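Polyketide synthase III (Ectocarpus siliculosus, PDB 4B0N) probably acts as an acyltransferase of the chalcone and stilbene synthase family, taking part in the biosynthesis of the monomers of phlorotannins, polyphenols of brown algae. Local coordinates at residues R56-K68 with V78-S90. Sequence-based numbering, arbitrary orientation.
Sequences RCTQNEALAVASK and VLERIYGNSRIGS. With ACD (arachidonic acid), chain D.
The ring of Y83 enters a hole on helix 59-68 formed by Q59, A62, L63 and A66, a knob-into-hole fit, and the hydroxyl end of the ring meets a bound fatty acid. CA of L63 lies over one ring face, 4.2 Å from the Y83 centroid and 17° off its normal, which identifies a CH-pi contact. With CG anti to its own carbonyl carbon (chi1 -78°), Y83 is directed into the hole, and its OH comes 3.7 Å from CB of A66. The terminal carbon of arachidonic acid, C20, approaches the ring edge, 3.4 Å from Y83 OH, while A62 CB packs against the same carbon. Were Y83 cut back to alanine, L63 CA would probably lose the ring face it lies over and a gap would be likely to open beside C20. At the start of helix 59-68, the amide of Q59 is tilted 48° from the ring plane, its NE2 3.4 Å from Y83 CD2; that nitrogen bonds to A241 O and OE1 accepts from R91. L63 CD1 rests on the backbone of L79, 3.6 Å from its O, as the two helices run nearly antiparallel. At their other end T58 pairs with S90 in a two-stranded antiparallel sheet, a non-hydrogen-bonded pair. T58 N donates to E61 OE1 and, weakly, E61 N to T58 OG1, a capping box, with E61 also salt-bridged to R102. One backbone bond, Q59 N to G89 O (3.0 Å), thus ties the segments beside the strand pair, whereas mainly apolar packing places A62 and Y83 as part of the wall met by the end of the lipid tail.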
loop_
_atom_site.group_PDB
_atom_site.type_symbol
_atom_site.label_atom_id
_atom_site.label_comp_id
_atom_site.label_asym_id
_atom_site.label_seq_id
_atom_site.Cartn_x
_atom_site.Cartn_y
_atom_site.Cartn_z
ATOM N N ARG A 56 18.545 17.521 14.025
ATOM C CA ARG A 56 19.594 16.527 14.216
ATOM C C ARG A 56 19.875 16.380 15.716
ATOM O O ARG A 56 20.414 17.289 16.352
ATOM C CB ARG A 56 20.853 16.932 13.438
ATOM C CG ARG A 56 22.146 16.298 13.925
ATOM C CD ARG A 56 22.500 15.036 13.163
ATOM N NE ARG A 56 23.634 15.241 12.263
ATOM C CZ ARG A 56 24.915 15.107 12.612
ATOM N NH1 ARG A 56 25.253 14.769 13.853
ATOM N NH2 ARG A 56 25.869 15.312 11.712
ATOM N N CYS A 57 19.490 15.235 16.274
ATOM C CA CYS A 57 19.635 14.972 17.705
ATOM C C CYS A 57 20.693 13.908 17.970
ATOM O O CYS A 57 20.567 12.773 17.504
ATOM C CB CYS A 57 18.291 14.545 18.305
ATOM S SG CYS A 57 18.343 13.926 20.007
ATOM N N THR A 58 21.729 14.283 18.721
ATOM C CA THR A 58 22.795 13.354 19.108
ATOM C C THR A 58 22.283 12.323 20.115
ATOM O O THR A 58 21.231 12.515 20.731
ATOM C CB THR A 58 24.022 14.083 19.700
ATOM O OG1 THR A 58 23.678 14.671 20.961
ATOM C CG2 THR A 58 24.534 15.165 18.747
ATOM N N GLN A 59 23.031 11.235 20.282
ATOM C CA GLN A 59 22.603 10.136 21.146
ATOM C C GLN A 59 22.776 10.432 22.637
ATOM O O GLN A 59 22.062 9.868 23.470
ATOM C CB GLN A 59 23.296 8.830 20.755
ATOM C CG GLN A 59 22.509 7.575 21.120
ATOM C CD GLN A 59 21.241 7.376 20.296
ATOM O OE1 GLN A 59 20.691 8.317 19.713
ATOM N NE2 GLN A 59 20.764 6.135 20.255
ATOM N N ASN A 60 23.715 11.314 22.967
ATOM C CA ASN A 60 23.845 11.810 24.336
ATOM C C ASN A 60 22.657 12.697 24.721
ATOM O O ASN A 60 22.184 12.650 25.859
ATOM C CB ASN A 60 25.169 12.556 24.528
ATOM C CG ASN A 60 26.379 11.640 24.447
ATOM O OD1 ASN A 60 26.371 10.518 24.965
ATOM N ND2 ASN A 60 27.435 12.121 23.805
ATOM N N GLU A 61 22.186 13.494 23.759
ATOM C CA GLU A 61 20.988 14.322 23.923
ATOM C C GLU A 61 19.743 13.458 24.120
ATOM O O GLU A 61 18.978 13.669 25.065
ATOM C CB GLU A 61 20.797 15.247 22.714
ATOM C CG GLU A 61 21.666 16.500 22.721
ATOM C CD GLU A 61 21.701 17.214 21.374
ATOM O OE1 GLU A 61 21.116 16.700 20.392
ATOM O OE2 GLU A 61 22.326 18.296 21.290
ATOM N N ALA A 62 19.561 12.483 23.228
ATOM C CA ALA A 62 18.423 11.562 23.270
ATOM C C ALA A 62 18.352 10.778 24.581
ATOM O O ALA A 62 17.265 10.586 25.133
ATOM C CB ALA A 62 18.466 10.614 22.081
ATOM N N LEU A 63 19.512 10.339 25.072
ATOM C CA LEU A 63 19.615 9.606 26.334
ATOM C C LEU A 63 19.162 10.451 27.523
ATOM O O LEU A 63 18.549 9.934 28.464
ATOM C CB LEU A 63 21.050 9.104 26.550
ATOM C CG LEU A 63 21.450 8.472 27.890
ATOM C CD1 LEU A 63 20.626 7.232 28.214
ATOM C CD2 LEU A 63 22.933 8.140 27.890
ATOM N N ALA A 64 19.471 11.745 27.469
ATOM C CA ALA A 64 19.124 12.674 28.538
ATOM C C ALA A 64 17.615 12.906 28.606
ATOM O O ALA A 64 17.051 13.038 29.694
ATOM C CB ALA A 64 19.868 13.990 28.359
ATOM N N VAL A 65 16.973 12.942 27.438
ATOM C CA VAL A 65 15.523 13.127 27.340
ATOM C C VAL A 65 14.793 11.852 27.774
ATOM O O VAL A 65 13.694 11.915 28.333
ATOM C CB VAL A 65 15.093 13.543 25.910
ATOM C CG1 VAL A 65 13.593 13.792 25.835
ATOM C CG2 VAL A 65 15.844 14.788 25.464
ATOM N N ALA A 66 15.420 10.705 27.526
ATOM C CA ALA A 66 14.857 9.408 27.894
ATOM C C ALA A 66 14.910 9.161 29.402
ATOM O O ALA A 66 13.961 8.632 29.984
ATOM C CB ALA A 66 15.570 8.292 27.148
ATOM N N SER A 67 16.020 9.553 30.024
ATOM C CA SER A 67 16.244 9.310 31.450
ATOM C C SER A 67 15.475 10.259 32.378
ATOM O O SER A 67 15.235 9.927 33.540
ATOM C CB SER A 67 17.743 9.332 31.770
ATOM O OG SER A 67 18.374 10.466 31.203
ATOM N N LYS A 68 15.091 11.429 31.866
ATOM C CA LYS A 68 14.341 12.411 32.656
ATOM C C LYS A 68 12.858 12.041 32.774
ATOM O O LYS A 68 12.201 12.403 33.753
ATOM C CB LYS A 68 14.510 13.821 32.076
ATOM C CG LYS A 68 14.111 14.947 33.021
ATOM C CD LYS A 68 14.579 16.300 32.506
ATOM C CE LYS A 68 13.851 17.446 33.196
ATOM N NZ LYS A 68 14.055 17.441 34.673
ATOM N N VAL A 78 19.080 0.573 32.754
ATOM C CA VAL A 78 19.450 -0.079 31.501
ATOM C C VAL A 78 19.742 0.945 30.398
ATOM O O VAL A 78 20.590 0.709 29.535
ATOM C CB VAL A 78 18.335 -1.046 31.032
ATOM C CG1 VAL A 78 18.802 -1.897 29.861
ATOM C CG2 VAL A 78 17.884 -1.945 32.175
ATOM N N LEU A 79 19.052 2.085 30.455
ATOM C CA LEU A 79 19.030 3.071 29.365
ATOM C C LEU A 79 20.392 3.533 28.846
ATOM O O LEU A 79 20.573 3.690 27.638
ATOM C CB LEU A 79 18.184 4.293 29.750
ATOM C CG LEU A 79 16.658 4.163 29.787
ATOM C CD1 LEU A 79 16.040 5.462 30.279
ATOM C CD2 LEU A 79 16.085 3.788 28.428
ATOM N N GLU A 80 21.339 3.749 29.758
ATOM C CA GLU A 80 22.660 4.273 29.401
ATOM C C GLU A 80 23.485 3.304 28.556
ATOM O O GLU A 80 24.300 3.727 27.733
ATOM C CB GLU A 80 23.433 4.688 30.655
ATOM C CG GLU A 80 24.652 5.552 30.364
ATOM C CD GLU A 80 24.797 6.718 31.324
ATOM O OE1 GLU A 80 23.956 6.862 32.242
ATOM O OE2 GLU A 80 25.756 7.502 31.153
ATOM N N ARG A 81 23.264 2.009 28.762
ATOM C CA ARG A 81 23.925 0.986 27.965
ATOM C C ARG A 81 23.276 0.822 26.584
ATOM O O ARG A 81 23.975 0.616 25.591
ATOM C CB ARG A 81 23.965 -0.343 28.728
ATOM C CG ARG A 81 24.702 -1.474 28.020
ATOM C CD ARG A 81 26.169 -1.163 27.760
ATOM N NE ARG A 81 26.769 -2.163 26.876
ATOM C CZ ARG A 81 27.515 -3.188 27.283
ATOM N NH1 ARG A 81 27.783 -3.366 28.572
ATOM N NH2 ARG A 81 28.003 -4.035 26.389
ATOM N N ILE A 82 21.948 0.926 26.526
ATOM C CA ILE A 82 21.207 0.790 25.263
ATOM C C ILE A 82 21.641 1.842 24.239
ATOM O O ILE A 82 21.877 1.520 23.070
ATOM C CB ILE A 82 19.672 0.851 25.468
ATOM C CG1 ILE A 82 19.209 -0.231 26.452
ATOM C CG2 ILE A 82 18.941 0.696 24.137
ATOM C CD1 ILE A 82 17.718 -0.236 26.725
ATOM N N TYR A 83 21.757 3.089 24.697
ATOM C CA TYR A 83 22.105 4.228 23.843
ATOM C C TYR A 83 23.592 4.282 23.481
ATOM O O TYR A 83 23.953 4.730 22.392
ATOM C CB TYR A 83 21.652 5.541 24.495
ATOM C CG TYR A 83 20.166 5.820 24.350
ATOM C CD1 TYR A 83 19.223 5.125 25.111
ATOM C CD2 TYR A 83 19.703 6.782 23.452
ATOM C CE1 TYR A 83 17.866 5.377 24.978
ATOM C CE2 TYR A 83 18.348 7.042 23.313
ATOM C CZ TYR A 83 17.436 6.337 24.077
ATOM O OH TYR A 83 16.092 6.592 23.941
ATOM N N GLY A 84 24.445 3.828 24.398
ATOM C CA GLY A 84 25.887 3.769 24.158
ATOM C C GLY A 84 26.307 2.580 23.309
ATOM O O GLY A 84 27.257 2.671 22.529
ATOM N N ASN A 85 25.599 1.464 23.469
ATOM C CA ASN A 85 25.868 0.240 22.718
ATOM C C ASN A 85 24.920 0.096 21.520
ATOM O O ASN A 85 24.360 -0.977 21.271
ATOM C CB ASN A 85 25.768 -0.974 23.651
ATOM C CG ASN A 85 26.483 -2.195 23.108
ATOM O OD1 ASN A 85 27.616 -2.109 22.632
ATOM N ND2 ASN A 85 25.826 -3.348 23.192
ATOM N N SER A 86 24.751 1.190 20.779
ATOM C CA SER A 86 23.800 1.237 19.669
ATOM C C SER A 86 24.469 1.474 18.317
ATOM O O SER A 86 23.858 1.230 17.271
ATOM C CB SER A 86 22.739 2.315 19.919
ATOM O OG SER A 86 23.300 3.615 19.863
ATOM N N ARG A 87 25.716 1.949 18.352
ATOM C CA ARG A 87 26.476 2.346 17.156
ATOM C C ARG A 87 25.836 3.536 16.429
ATOM O O ARG A 87 26.173 3.834 15.284
ATOM C CB ARG A 87 26.688 1.160 16.200
ATOM C CG ARG A 87 27.678 0.106 16.679
ATOM C CD ARG A 87 29.089 0.363 16.168
ATOM N NE ARG A 87 29.804 -0.878 15.858
ATOM C CZ ARG A 87 30.973 -0.941 15.224
ATOM N NH1 ARG A 87 31.582 0.170 14.821
ATOM N NH2 ARG A 87 31.538 -2.117 14.984
ATOM N N ILE A 88 24.915 4.205 17.114
ATOM C CA ILE A 88 24.252 5.396 16.592
ATOM C C ILE A 88 24.802 6.626 17.313
ATOM O O ILE A 88 24.764 6.706 18.546
ATOM C CB ILE A 88 22.716 5.313 16.757
ATOM C CG1 ILE A 88 22.151 4.174 15.905
ATOM C CG2 ILE A 88 22.054 6.633 16.381
ATOM C CD1 ILE A 88 20.803 3.658 16.360
ATOM N N GLY A 89 25.328 7.570 16.535
ATOM C CA GLY A 89 25.885 8.802 17.082
ATOM C C GLY A 89 24.867 9.921 17.091
ATOM O O GLY A 89 24.898 10.794 17.962
ATOM N N SER A 90 23.962 9.883 16.115
ATOM C CA SER A 90 22.945 10.912 15.928
ATOM C C SER A 90 21.802 10.392 15.064
ATOM O O SER A 90 21.943 9.375 14.381
ATOM C CB SER A 90 23.559 12.153 15.273
ATOM O OG SER A 90 24.141 11.837 14.019
HETATM C C1 ACD D . 11.329 -3.025 11.895
HETATM C C2 ACD D . 9.989 -2.698 11.272
HETATM C C3 ACD D . 9.676 -1.218 11.467
HETATM C C4 ACD D . 8.183 -0.993 11.669
HETATM C C5 ACD D . 7.941 0.370 12.272
HETATM C C6 ACD D . 6.706 0.773 12.559
HETATM C C7 ACD D . 6.490 2.146 13.149
HETATM C C8 ACD D . 6.662 2.142 14.648
HETATM C C9 ACD D . 7.037 3.265 15.260
HETATM C C10 ACD D . 7.210 3.299 16.760
HETATM C C11 ACD D . 8.641 3.617 17.112
HETATM C C12 ACD D . 8.915 4.570 17.999
HETATM C C13 ACD D . 10.354 4.873 18.346
HETATM C C14 ACD D . 10.620 6.358 18.276
HETATM C C15 ACD D . 11.872 6.802 18.371
HETATM C C16 ACD D . 12.173 8.280 18.308
HETATM C C17 ACD D . 12.177 8.848 19.723
HETATM C C18 ACD D . 13.581 9.184 20.213
HETATM C C19 ACD D . 13.728 8.793 21.678
HETATM C C20 ACD D . 15.006 9.344 22.267
HETATM O O1 ACD D . 12.156 -3.696 11.237
#